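Local atomic coordinates of N-acetyltransferase domain-containing protein (Deinococcus radiodurans, PDB entry 3S6F), a protein that binds coenzyme A and probably transfers acetyl groups to amines, as a member of the GNAT family of N-acetyltransferases. Residues A[31-36]-A[138-143]; A[49-54]-A[96-101]; A[61-66]-A[78-83]; A[90-95]-A[117-122]. All coordinates share one frame; numbering follows the deposited sequence.

Interaction 1. Residues A[31-36]-A[138-143]; sequences WPNPPT and NQAGIP
P35 and A140 bring two irregular loops together, their CA atoms 3.9 Å apart. One loop, 31-36, leads into helix 37-46; the other, 138-143, lies beyond strand 126-134 and makes a type I beta turn from N138 to G141. P35 CA makes a CA-H...O contact with A140 O, 3.5 Å from CA to oxygen, and a water donates to A140 O while accepting from T36 N.

Q139 carries most of the side-chain contact. With CG anti to the backbone N (chi1 -171°) and the chain extended beyond it, its amide reaches back to the start of the other loop. There OE1 takes the N-H of N33 at 2.8 Å, with 146° at the hydrogen and the donor close to the line of the C=O bond. The same oxygen touches CD of P32 at 3.4 Å. Nearer the backbone, Q139 CG lies 3.6 Å from W31 CE3, oblique to the ring, and the indole and amide planes are turned 63° apart. P35 lays its CD 3.4 Å from Q139 O, and A140 CB lies against the carbonyl oxygens of both N33 and P34.

W31 and P35 also pack on L72 of the second subunit, where Y106 OH takes a weak hydrogen bond from Q139 NE2. The three prolines leave this loop few N-H groups; the glutamine takes that of N33, so one amide serves both the loop and, weakly, the second subunit.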
# COMPACT_ATOMS: atom_id res chain seq x y z
N TRP A 31 -17.40 12.00 0.73
CA TRP A 31 -16.24 12.57 0.05
C TRP A 31 -16.65 13.85 -0.65
O TRP A 31 -17.60 13.85 -1.41
CB TRP A 31 -15.68 11.62 -0.99
CG TRP A 31 -14.95 10.42 -0.41
CD1 TRP A 31 -15.32 9.61 0.64
CD2 TRP A 31 -13.74 9.88 -0.92
NE1 TRP A 31 -14.38 8.62 0.82
CE2 TRP A 31 -13.40 8.77 -0.12
CE3 TRP A 31 -12.89 10.21 -1.98
CZ2 TRP A 31 -12.25 8.03 -0.33
CZ3 TRP A 31 -11.75 9.47 -2.18
CH2 TRP A 31 -11.44 8.40 -1.36
N PRO A 32 -15.89 14.94 -0.46
CA PRO A 32 -16.26 16.16 -1.17
C PRO A 32 -16.14 16.14 -2.69
O PRO A 32 -16.95 16.77 -3.36
CB PRO A 32 -15.31 17.20 -0.59
CG PRO A 32 -14.99 16.68 0.76
CD PRO A 32 -14.92 15.20 0.59
N ASN A 33 -15.17 15.40 -3.23
CA ASN A 33 -14.94 15.37 -4.67
C ASN A 33 -14.55 13.96 -5.05
O ASN A 33 -13.40 13.68 -5.34
CB ASN A 33 -13.88 16.38 -5.07
CG ASN A 33 -13.70 16.44 -6.60
OD1 ASN A 33 -14.64 16.21 -7.33
ND2 ASN A 33 -12.49 16.75 -7.07
N PRO A 34 -15.53 13.05 -5.06
CA PRO A 34 -15.30 11.65 -5.21
C PRO A 34 -14.92 11.20 -6.63
O PRO A 34 -15.38 11.78 -7.59
CB PRO A 34 -16.70 11.10 -4.82
CG PRO A 34 -17.63 12.08 -5.28
CD PRO A 34 -16.96 13.32 -4.87
N PRO A 35 -14.15 10.10 -6.76
CA PRO A 35 -14.10 9.44 -8.06
C PRO A 35 -15.49 9.11 -8.55
O PRO A 35 -16.37 8.74 -7.79
CB PRO A 35 -13.35 8.12 -7.75
CG PRO A 35 -12.50 8.48 -6.56
CD PRO A 35 -13.40 9.36 -5.74
N THR A 36 -15.68 9.29 -9.85
CA THR A 36 -16.90 8.84 -10.51
C THR A 36 -16.97 7.31 -10.52
O THR A 36 -15.96 6.63 -10.33
CB THR A 36 -16.92 9.30 -11.96
OG1 THR A 36 -15.80 8.72 -12.62
CG2 THR A 36 -16.90 10.84 -12.07
N ASN A 138 -6.61 16.05 -6.19
CA ASN A 138 -6.78 14.84 -7.00
C ASN A 138 -7.61 13.77 -6.34
O ASN A 138 -7.54 12.58 -6.69
CB ASN A 138 -5.42 14.33 -7.39
CG ASN A 138 -4.71 15.33 -8.28
OD1 ASN A 138 -5.35 16.02 -9.11
ND2 ASN A 138 -3.46 15.49 -8.07
N GLN A 139 -8.50 14.18 -5.45
CA GLN A 139 -9.41 13.28 -4.79
C GLN A 139 -10.30 12.46 -5.73
O GLN A 139 -10.71 11.36 -5.36
CB GLN A 139 -10.21 14.05 -3.74
CG GLN A 139 -11.06 13.16 -2.82
CD GLN A 139 -11.75 14.03 -1.77
OE1 GLN A 139 -12.82 14.53 -1.99
NE2 GLN A 139 -11.08 14.29 -0.62
N ALA A 140 -10.62 12.99 -6.91
CA ALA A 140 -11.45 12.28 -7.86
C ALA A 140 -10.67 11.33 -8.77
O ALA A 140 -11.26 10.67 -9.63
CB ALA A 140 -12.31 13.27 -8.68
N GLY A 141 -9.36 11.24 -8.56
CA GLY A 141 -8.51 10.31 -9.30
C GLY A 141 -7.75 10.97 -10.41
O GLY A 141 -8.22 11.92 -11.02
N ILE A 142 -6.61 10.41 -10.75
CA ILE A 142 -5.87 10.86 -11.95
C ILE A 142 -6.60 10.39 -13.20
O ILE A 142 -6.94 9.20 -13.35
CB ILE A 142 -4.45 10.22 -11.99
CG1 ILE A 142 -3.67 10.56 -10.74
CG2 ILE A 142 -3.72 10.62 -13.26
CD1 ILE A 142 -3.66 12.06 -10.36
N PRO A 143 -6.87 11.31 -14.14
CA PRO A 143 -7.65 10.90 -15.34
C PRO A 143 -6.93 9.90 -16.21
O PRO A 143 -5.68 9.84 -16.21
CB PRO A 143 -7.82 12.20 -16.13
CG PRO A 143 -7.63 13.29 -15.14
CD PRO A 143 -6.71 12.77 -14.06
O HOH W 1 -13.37 10.63 -11.29

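Interaction 2. Residues A[49-54]-A[96-101]; sequences VFVLAR and RRVLTE
V51 and V49 point from strand 49-54 into helix 90-102, which covers this side of the central sheet of the GNAT fold. Strand and helix segments run nearly antiparallel, at 149°, with their axes 7.8 Å apart at closest.

The tight part lies around V51 and V98. V51 sets CG1 anti to its backbone N (chi1 -171°), which leaves CG2 to press on the helix backbone itself, 3.7 Å from V98 N. CG2 also meets the CB atoms of R97 and V98, and CG1 lies against R97 CB, so both methyls meet R97 CB from the same side. Around them the packing is continued by V64 of strand 60-68, which touches both V51 and V98, and by L94 one turn earlier in the helix. The side-chain contacts here are between carbon atoms, and V51 and V98 are buried.

Toward the end of the helix segment the contact opens to solvent. V49 is partly exposed, and beside it lies the aliphatic start of E101, which offers its CB at 4.0 Å from V49 CG2 before its chain bends at chi2 (-55°). A second rim lies at R97, at the other end of the contact, beside V51. Its CB belongs to the apolar patch, but the chain runs out extended from CG to NE, away from the strand, to a salt bridge with E93 and a cation-pi contact with F12. Between the two rims, V49 CG2 meets V98 CG2 at 4.0 Å, a methyl-to-methyl contact between strand and helix.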
# COMPACT_ATOMS: atom_id res chain seq x y z
N VAL A 49 -5.61 -6.87 -6.29
CA VAL A 49 -6.78 -7.72 -6.08
C VAL A 49 -7.87 -6.85 -5.51
O VAL A 49 -7.63 -5.76 -4.94
CB VAL A 49 -6.49 -8.93 -5.14
CG1 VAL A 49 -5.43 -9.89 -5.73
CG2 VAL A 49 -6.14 -8.47 -3.73
N PHE A 50 -9.09 -7.33 -5.59
CA PHE A 50 -10.25 -6.66 -5.00
C PHE A 50 -11.35 -7.67 -4.79
O PHE A 50 -11.32 -8.77 -5.38
CB PHE A 50 -10.73 -5.47 -5.87
CG PHE A 50 -11.17 -5.88 -7.23
CD1 PHE A 50 -12.47 -6.33 -7.47
CD2 PHE A 50 -10.29 -5.85 -8.29
CE1 PHE A 50 -12.86 -6.71 -8.74
CE2 PHE A 50 -10.69 -6.24 -9.55
CZ PHE A 50 -11.98 -6.67 -9.77
N VAL A 51 -12.34 -7.30 -3.97
CA VAL A 51 -13.54 -8.11 -3.77
C VAL A 51 -14.76 -7.20 -3.86
O VAL A 51 -14.74 -6.12 -3.27
CB VAL A 51 -13.55 -8.88 -2.43
CG1 VAL A 51 -14.72 -9.87 -2.37
CG2 VAL A 51 -12.22 -9.61 -2.19
N LEU A 52 -15.75 -7.61 -4.62
CA LEU A 52 -17.04 -6.95 -4.75
C LEU A 52 -18.14 -7.79 -4.15
O LEU A 52 -18.15 -9.01 -4.34
CB LEU A 52 -17.38 -6.74 -6.25
CG LEU A 52 -16.30 -6.12 -7.12
CD1 LEU A 52 -16.78 -5.96 -8.56
CD2 LEU A 52 -15.83 -4.77 -6.56
N ALA A 53 -19.09 -7.12 -3.50
CA ALA A 53 -20.32 -7.71 -2.99
C ALA A 53 -21.47 -7.13 -3.81
O ALA A 53 -21.57 -5.92 -3.92
CB ALA A 53 -20.50 -7.38 -1.52
N ARG A 54 -22.27 -8.01 -4.42
CA ARG A 54 -23.30 -7.61 -5.37
C ARG A 54 -24.66 -8.19 -4.98
O ARG A 54 -24.76 -9.33 -4.55
CB ARG A 54 -22.95 -8.11 -6.78
CG ARG A 54 -21.59 -7.61 -7.26
CD ARG A 54 -21.26 -8.09 -8.67
NE ARG A 54 -22.04 -7.40 -9.68
CZ ARG A 54 -22.03 -7.71 -10.96
NH1 ARG A 54 -21.41 -8.77 -11.40
NH2 ARG A 54 -22.70 -6.95 -11.79
N ARG A 96 -12.01 -10.29 5.19
CA ARG A 96 -11.51 -11.66 5.20
C ARG A 96 -11.25 -12.14 3.76
O ARG A 96 -10.23 -12.79 3.48
CB ARG A 96 -12.51 -12.59 5.90
CG ARG A 96 -12.58 -12.45 7.42
CD ARG A 96 -13.42 -13.55 8.06
NE ARG A 96 -14.82 -13.37 7.78
CZ ARG A 96 -15.64 -12.62 8.52
NH1 ARG A 96 -15.22 -12.01 9.64
NH2 ARG A 96 -16.89 -12.52 8.11
N ARG A 97 -12.17 -11.84 2.85
CA ARG A 97 -12.01 -12.28 1.47
C ARG A 97 -10.83 -11.63 0.78
O ARG A 97 -10.14 -12.29 0.01
CB ARG A 97 -13.31 -12.08 0.70
CG ARG A 97 -14.37 -13.11 1.11
CD ARG A 97 -15.71 -12.78 0.50
NE ARG A 97 -16.72 -13.79 0.81
CZ ARG A 97 -17.02 -14.82 0.03
NH1 ARG A 97 -16.44 -15.01 -1.14
NH2 ARG A 97 -17.98 -15.65 0.43
N VAL A 98 -10.56 -10.34 1.02
CA VAL A 98 -9.42 -9.71 0.34
C VAL A 98 -8.10 -10.25 0.91
O VAL A 98 -7.13 -10.42 0.17
CB VAL A 98 -9.49 -8.17 0.36
CG1 VAL A 98 -9.05 -7.54 1.67
CG2 VAL A 98 -8.69 -7.61 -0.82
N LEU A 99 -8.10 -10.57 2.22
CA LEU A 99 -6.91 -11.16 2.81
C LEU A 99 -6.64 -12.54 2.19
O LEU A 99 -5.49 -12.87 1.91
CB LEU A 99 -7.02 -11.21 4.34
CG LEU A 99 -7.01 -9.85 5.03
CD1 LEU A 99 -7.42 -9.99 6.50
CD2 LEU A 99 -5.68 -9.15 4.88
N THR A 100 -7.68 -13.30 1.91
CA THR A 100 -7.53 -14.57 1.21
C THR A 100 -6.95 -14.34 -0.19
O THR A 100 -6.02 -15.06 -0.63
CB THR A 100 -8.84 -15.32 1.14
OG1 THR A 100 -9.23 -15.65 2.49
CG2 THR A 100 -8.74 -16.58 0.26
N GLU A 101 -7.43 -13.34 -0.91
CA GLU A 101 -6.90 -13.06 -2.27
C GLU A 101 -5.45 -12.66 -2.26
O GLU A 101 -4.68 -12.98 -3.16
CB GLU A 101 -7.72 -12.02 -2.99
CG GLU A 101 -9.15 -12.39 -3.31
CD GLU A 101 -9.24 -13.68 -4.08
OE1 GLU A 101 -8.64 -13.73 -5.16
OE2 GLU A 101 -9.91 -14.60 -3.63

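Interaction 3. Residues A[61-66]-A[78-83]; sequences IGFVNA and LLEVQA. With COA (coenzyme A), chain B.
The ring of F63 meets L78 obliquely through CE2, 3.7 Å from L78 CB, while CD1 of the same leucine lies in the ring plane at the edge. On the CE1 side the ring approaches CB of E80, again obliquely, and its plane is turned 50° from the E80 carboxylate. That carboxylate is held by the backbone N-H groups of F28 and E29; F27 adds an edge-to-face contact to F63. The flat amide of N65 uses OD1 on L78 N, a weak bond at 3.0 Å with 130° at the hydrogen.

The backbones that carry these groups form an antiparallel beta hairpin in the middle of the GNAT sheet. F63 and E80 form a hydrogen-bonded pair, flanked by the non-hydrogen-bonded pairs G62-V81 and V64-L79. Q82 N closes one end on I61 O with a nearly straight bond (175°), and N65 N binds L78 O at the other. I61 and G62 both face A53 on the neighbouring strand, a classic beta bulge.

On the V64 and L79 face, L79 holds CG anti to the backbone N, and CD1 then reaches V64 CB at 3.7 Å. The outward backbone groups of strand 79-81 grip the pantetheine arm of coenzyme A as a further strand would: its N4P donates to L79 O at 2.9 Å, and V81 N donates to O9P at 2.9 Å. V81 CG2 meanwhile sits 3.7 Å from the diphosphate oxygen O5A.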
# COMPACT_ATOMS: atom_id res chain seq x y z
N ILE A 61 -22.72 -3.34 -3.86
CA ILE A 61 -23.08 -2.62 -2.65
C ILE A 61 -21.96 -2.61 -1.60
O ILE A 61 -22.07 -1.93 -0.59
CB ILE A 61 -24.46 -3.03 -2.06
CG1 ILE A 61 -24.48 -4.52 -1.72
CG2 ILE A 61 -25.61 -2.67 -3.02
CD1 ILE A 61 -23.62 -4.96 -0.52
N GLY A 62 -20.84 -3.30 -1.89
CA GLY A 62 -19.66 -3.18 -1.04
C GLY A 62 -18.46 -3.54 -1.85
O GLY A 62 -18.55 -4.38 -2.76
N PHE A 63 -17.30 -2.97 -1.50
CA PHE A 63 -16.06 -3.34 -2.18
C PHE A 63 -14.91 -3.11 -1.26
O PHE A 63 -14.97 -2.34 -0.30
CB PHE A 63 -15.85 -2.60 -3.52
CG PHE A 63 -15.37 -1.18 -3.37
CD1 PHE A 63 -16.23 -0.15 -3.11
CD2 PHE A 63 -14.01 -0.91 -3.45
CE1 PHE A 63 -15.76 1.13 -2.93
CE2 PHE A 63 -13.55 0.38 -3.31
CZ PHE A 63 -14.42 1.38 -3.02
N VAL A 64 -13.79 -3.74 -1.60
CA VAL A 64 -12.48 -3.51 -0.98
C VAL A 64 -11.44 -3.72 -2.07
O VAL A 64 -11.58 -4.62 -2.91
CB VAL A 64 -12.26 -4.45 0.21
CG1 VAL A 64 -12.32 -5.93 -0.18
CG2 VAL A 64 -10.98 -4.14 0.96
N ASN A 65 -10.38 -2.91 -2.06
CA ASN A 65 -9.28 -3.11 -2.99
C ASN A 65 -7.97 -3.26 -2.24
O ASN A 65 -7.86 -2.95 -1.05
CB ASN A 65 -9.18 -2.00 -4.05
CG ASN A 65 -8.75 -0.65 -3.48
OD1 ASN A 65 -9.05 -0.33 -2.34
ND2 ASN A 65 -8.12 0.17 -4.34
N ALA A 66 -6.93 -3.69 -2.96
CA ALA A 66 -5.62 -3.87 -2.36
C ALA A 66 -4.54 -3.65 -3.41
O ALA A 66 -4.67 -4.06 -4.58
CB ALA A 66 -5.46 -5.23 -1.70
N LEU A 78 -9.04 1.21 0.19
CA LEU A 78 -10.47 1.50 0.26
C LEU A 78 -11.26 0.29 0.71
O LEU A 78 -11.05 -0.82 0.21
CB LEU A 78 -11.00 1.94 -1.10
CG LEU A 78 -10.37 3.16 -1.77
CD1 LEU A 78 -10.85 3.25 -3.23
CD2 LEU A 78 -10.63 4.45 -0.99
N LEU A 79 -12.21 0.52 1.61
CA LEU A 79 -13.21 -0.45 2.04
C LEU A 79 -14.50 0.33 2.25
O LEU A 79 -14.51 1.28 3.03
CB LEU A 79 -12.78 -1.13 3.35
CG LEU A 79 -13.84 -2.00 4.04
CD1 LEU A 79 -14.12 -3.27 3.24
CD2 LEU A 79 -13.42 -2.30 5.48
N GLU A 80 -15.58 -0.10 1.61
CA GLU A 80 -16.83 0.60 1.83
C GLU A 80 -17.99 -0.32 1.54
O GLU A 80 -18.03 -1.07 0.58
CB GLU A 80 -16.96 1.84 0.94
CG GLU A 80 -18.13 2.74 1.31
CD GLU A 80 -18.14 4.06 0.55
OE1 GLU A 80 -17.31 4.23 -0.38
OE2 GLU A 80 -19.00 4.93 0.86
N VAL A 81 -18.98 -0.22 2.44
CA VAL A 81 -20.28 -0.86 2.29
C VAL A 81 -21.31 0.25 2.27
O VAL A 81 -21.26 1.17 3.08
CB VAL A 81 -20.56 -1.87 3.45
CG1 VAL A 81 -22.00 -2.37 3.43
CG2 VAL A 81 -19.54 -3.02 3.40
N GLN A 82 -22.23 0.20 1.32
CA GLN A 82 -23.25 1.25 1.22
C GLN A 82 -24.10 1.25 2.48
O GLN A 82 -24.39 0.21 3.05
CB GLN A 82 -24.09 1.07 -0.04
CG GLN A 82 -23.20 1.28 -1.26
CD GLN A 82 -23.90 1.40 -2.56
OE1 GLN A 82 -25.11 1.37 -2.60
NE2 GLN A 82 -23.14 1.58 -3.66
N ALA A 83 -24.54 2.42 2.96
CA ALA A 83 -25.08 2.53 4.34
C ALA A 83 -26.24 1.57 4.69
O ALA A 83 -26.27 1.06 5.80
CB ALA A 83 -25.48 4.02 4.67
N1A COA B . -17.65 4.37 14.19
C2A COA B . -17.78 3.41 15.17
N3A COA B . -17.88 2.07 14.87
C4A COA B . -17.88 1.70 13.56
C5A COA B . -17.78 2.65 12.55
C6A COA B . -17.64 4.00 12.87
N6A COA B . -17.50 4.94 11.93
N7A COA B . -17.82 1.99 11.37
C8A COA B . -17.95 0.67 11.63
N9A COA B . -17.99 0.47 12.98
C1B COA B . -18.08 -0.80 13.69
C2B COA B . -19.34 -0.92 14.53
O2B COA B . -18.99 -1.69 15.64
C3B COA B . -20.32 -1.71 13.68
O3B COA B . -21.31 -2.40 14.42
P3B COA B . -22.79 -1.76 14.59
O7A COA B . -22.60 -0.43 15.28
O8A COA B . -23.39 -1.58 13.22
O9A COA B . -23.55 -2.76 15.44
C4B COA B . -19.33 -2.64 12.98
O4B COA B . -18.16 -1.87 12.77
C5B COA B . -19.85 -3.18 11.66
O5B COA B . -19.04 -4.28 11.27
P1A COA B . -19.50 -5.10 9.96
O1A COA B . -18.55 -6.25 9.87
O2A COA B . -20.97 -5.40 9.95
O3A COA B . -19.09 -4.07 8.82
P2A COA B . -20.04 -3.13 7.92
O4A COA B . -20.97 -2.37 8.79
O5A COA B . -20.61 -3.97 6.83
O6A COA B . -18.92 -2.20 7.28
CBP COA B . -17.46 -0.31 7.35
CCP COA B . -17.98 -1.52 8.11
CDP COA B . -16.81 -0.79 6.03
CEP COA B . -16.38 0.40 8.21
CAP COA B . -18.67 0.60 7.10
OAP COA B . -19.09 1.23 8.30
C9P COA B . -18.33 1.68 6.09
O9P COA B . -18.44 1.44 4.79
N8P COA B . -17.97 2.89 6.50
C7P COA B . -17.64 3.96 5.57
C6P COA B . -16.26 3.81 4.92
C5P COA B . -15.22 3.48 5.95
O5P COA B . -15.17 4.13 7.00
N4P COA B . -14.39 2.47 5.64
C3P COA B . -13.19 2.17 6.39
C2P COA B . -12.00 2.65 5.57
S1P COA B . -11.86 4.46 5.47

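Interaction 4. Residues A[90-95]-A[117-122]; sequences LGSELM and VPFYER. With COA (coenzyme A), chain B.
The pyrophosphate-binding site for coenzyme A is where helix 90-102 and helix 117-122 meet, F119 reaching across to G91 and S92. Their segment axes come no closer than 10.9 Å and cross at -51°, so side chains, the cofactor and a water bridge the interval.

F119 does most of the spanning. CG anti to the backbone N (chi1 168°) sends the ring toward the first turn of the other helix, where CZ comes 3.7 Å from G91 C, edge-on. CE1 approaches S92 OG obliquely, and the ester oxygen O5B of coenzyme A lies in the ring plane at another part of the edge. A water donates to both S92 OG and F119 O, linking the helices a second time. The selenomethionine at M95 is bent at chi2 and chi3, which brings CE to the edge of the Y120 ring, 4.1 Å from CE1. F119 CD2 stands over the centre of the Y120 ring, 3.6 Å above its plane, and the Y120 hydroxyl lies 3.4 Å from C3P of the pantetheine arm.

The phosphates are held at the helix start. G91 N donates to O5A at 2.8 Å. S92 grips O1A twice, through its backbone N and through S92 OG, which is 2.6 Å from O1A. With no side chain at G91, the diphosphate oxygen O6A can lie close against the helix start. S87 OG and G89 N add further bonds. R86 to G91 match the (Q/R)-x-x-G-x-(G/A) pyrophosphate-binding motif of GNAT enzymes, to which hydroxyl and backbone N-H donors contribute here.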
# COMPACT_ATOMS: atom_id res chain seq x y z
N LEU A 90 -20.92 -7.51 6.50
CA LEU A 90 -20.38 -7.49 5.14
C LEU A 90 -18.97 -6.88 5.07
O LEU A 90 -18.12 -7.36 4.31
CB LEU A 90 -21.36 -6.83 4.19
CG LEU A 90 -20.98 -6.85 2.72
CD1 LEU A 90 -20.77 -8.26 2.21
CD2 LEU A 90 -22.00 -6.10 1.91
N GLY A 91 -18.73 -5.80 5.80
CA GLY A 91 -17.41 -5.21 5.78
C GLY A 91 -16.35 -6.18 6.27
O GLY A 91 -15.26 -6.27 5.70
N SER A 92 -16.65 -6.88 7.37
CA SER A 92 -15.73 -7.88 7.90
C SER A 92 -15.51 -9.01 6.90
O SER A 92 -14.37 -9.48 6.74
CB SER A 92 -16.27 -8.43 9.21
OG SER A 92 -16.29 -7.42 10.22
N GLU A 93 -16.57 -9.43 6.24
CA GLU A 93 -16.47 -10.49 5.25
C GLU A 93 -15.61 -10.06 4.06
O GLU A 93 -14.80 -10.86 3.56
CB GLU A 93 -17.87 -10.92 4.81
CG GLU A 93 -17.87 -12.08 3.82
CD GLU A 93 -17.41 -13.40 4.35
OE1 GLU A 93 -17.42 -13.57 5.59
OE2 GLU A 93 -17.04 -14.26 3.55
N LEU A 94 -15.80 -8.83 3.58
CA LEU A 94 -14.96 -8.31 2.51
C LEU A 94 -13.50 -8.32 2.91
O LEU A 94 -12.62 -8.66 2.11
CB LEU A 94 -15.43 -6.90 2.14
CG LEU A 94 -16.71 -6.86 1.30
CD1 LEU A 94 -17.26 -5.42 1.27
CD2 LEU A 94 -16.49 -7.39 -0.11
N MSE A 95 -13.21 -7.89 4.15
CA MSE A 95 -11.83 -7.91 4.62
C MSE A 95 -11.25 -9.34 4.66
O MSE A 95 -10.13 -9.58 4.20
CB MSE A 95 -11.73 -7.26 6.00
CG MSE A 95 -11.80 -5.77 6.00
SE MSE A 95 -10.29 -4.92 5.12
CE MSE A 95 -8.90 -5.54 6.38
N VAL A 117 -11.01 1.99 14.44
CA VAL A 117 -10.01 1.11 15.01
C VAL A 117 -10.61 -0.21 15.55
O VAL A 117 -10.08 -1.28 15.27
CB VAL A 117 -9.14 1.86 16.03
CG1 VAL A 117 -8.32 0.86 16.83
CG2 VAL A 117 -8.23 2.86 15.31
N PRO A 118 -11.72 -0.14 16.34
CA PRO A 118 -12.23 -1.41 16.86
C PRO A 118 -12.70 -2.41 15.79
O PRO A 118 -12.51 -3.61 15.95
CB PRO A 118 -13.39 -0.98 17.79
CG PRO A 118 -13.07 0.42 18.17
CD PRO A 118 -12.36 1.02 16.97
N PHE A 119 -13.23 -1.91 14.68
CA PHE A 119 -13.62 -2.77 13.57
C PHE A 119 -12.42 -3.61 13.10
O PHE A 119 -12.54 -4.80 12.85
CB PHE A 119 -14.18 -1.90 12.44
CG PHE A 119 -14.34 -2.63 11.14
CD1 PHE A 119 -15.49 -3.35 10.88
CD2 PHE A 119 -13.39 -2.59 10.15
CE1 PHE A 119 -15.64 -4.07 9.69
CE2 PHE A 119 -13.58 -3.31 8.98
CZ PHE A 119 -14.66 -4.02 8.72
N TYR A 120 -11.29 -2.95 12.96
CA TYR A 120 -10.09 -3.63 12.50
C TYR A 120 -9.44 -4.50 13.57
O TYR A 120 -8.92 -5.58 13.28
CB TYR A 120 -9.08 -2.63 11.93
CG TYR A 120 -9.56 -1.97 10.66
CD1 TYR A 120 -9.65 -2.71 9.49
CD2 TYR A 120 -9.89 -0.63 10.60
CE1 TYR A 120 -10.11 -2.15 8.29
CE2 TYR A 120 -10.33 -0.05 9.39
CZ TYR A 120 -10.43 -0.82 8.26
OH TYR A 120 -10.83 -0.25 7.06
N GLU A 121 -9.49 -4.07 14.83
CA GLU A 121 -8.95 -4.89 15.91
C GLU A 121 -9.71 -6.21 16.01
O GLU A 121 -9.10 -7.27 16.24
CB GLU A 121 -8.96 -4.15 17.24
CG GLU A 121 -7.89 -3.06 17.24
CD GLU A 121 -7.80 -2.24 18.51
OE1 GLU A 121 -8.86 -2.05 19.15
OE2 GLU A 121 -6.67 -1.74 18.80
N ARG A 122 -11.04 -6.17 15.77
CA ARG A 122 -11.79 -7.42 15.86
C ARG A 122 -11.45 -8.41 14.75
O ARG A 122 -11.65 -9.62 14.90
CB ARG A 122 -13.29 -7.15 15.93
CG ARG A 122 -13.72 -6.57 17.27
CD ARG A 122 -15.24 -6.33 17.39
NE ARG A 122 -15.53 -5.00 17.96
CZ ARG A 122 -16.05 -3.96 17.31
NH1 ARG A 122 -16.39 -4.04 16.02
NH2 ARG A 122 -16.26 -2.84 17.96
N1A COA B . -17.65 4.37 14.19
C2A COA B . -17.78 3.41 15.17
N3A COA B . -17.88 2.07 14.87
C4A COA B . -17.88 1.70 13.56
C5A COA B . -17.78 2.65 12.55
C6A COA B . -17.64 4.00 12.87
N6A COA B . -17.50 4.94 11.93
N7A COA B . -17.82 1.99 11.37
C8A COA B . -17.95 0.67 11.63
N9A COA B . -17.99 0.47 12.98
C1B COA B . -18.08 -0.80 13.69
C2B COA B . -19.34 -0.92 14.53
O2B COA B . -18.99 -1.69 15.64
C3B COA B . -20.32 -1.71 13.68
O3B COA B . -21.31 -2.40 14.42
P3B COA B . -22.79 -1.76 14.59
O7A COA B . -22.60 -0.43 15.28
O8A COA B . -23.39 -1.58 13.22
O9A COA B . -23.55 -2.76 15.44
C4B COA B . -19.33 -2.64 12.98
O4B COA B . -18.16 -1.87 12.77
C5B COA B . -19.85 -3.18 11.66
O5B COA B . -19.04 -4.28 11.27
P1A COA B . -19.50 -5.10 9.96
O1A COA B . -18.55 -6.25 9.87
O2A COA B . -20.97 -5.40 9.95
O3A COA B . -19.09 -4.07 8.82
P2A COA B . -20.04 -3.13 7.92
O4A COA B . -20.97 -2.37 8.79
O5A COA B . -20.61 -3.97 6.83
O6A COA B . -18.92 -2.20 7.28
CBP COA B . -17.46 -0.31 7.35
CCP COA B . -17.98 -1.52 8.11
CDP COA B . -16.81 -0.79 6.03
CEP COA B . -16.38 0.40 8.21
CAP COA B . -18.67 0.60 7.10
OAP COA B . -19.09 1.23 8.30
C9P COA B . -18.33 1.68 6.09
O9P COA B . -18.44 1.44 4.79
N8P COA B . -17.97 2.89 6.50
C7P COA B . -17.64 3.96 5.57
C6P COA B . -16.26 3.81 4.92
C5P COA B . -15.22 3.48 5.95
O5P COA B . -15.17 4.13 7.00
N4P COA B . -14.39 2.47 5.64
C3P COA B . -13.19 2.17 6.39
C2P COA B . -12.00 2.65 5.57
S1P COA B . -11.86 4.46 5.47
O HOH W 2 -14.77 -6.46 12.37

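In the fold
From the N terminus, the loop 31-36 comes first, and interaction 1 closes only near the C terminus at 138-143, so the other three contacts all fall within its span. Strand 49-54 opens interaction 2, which closes on helix 90-102 at 96-101; the hairpin of interaction 3 forms and closes inside that interval. Interaction 4 opens at 90-95, before interaction 2 has closed, and ends at 117-122, so these two cross on the shared helix. Strands 49-54 and 60-68 are sheet neighbours, joining interactions 2 and 3. Interactions 3 and 4 meet through L79 and F119 and both hold coenzyme A, while W31 packs on L78 to tie interaction 1 to the sheet.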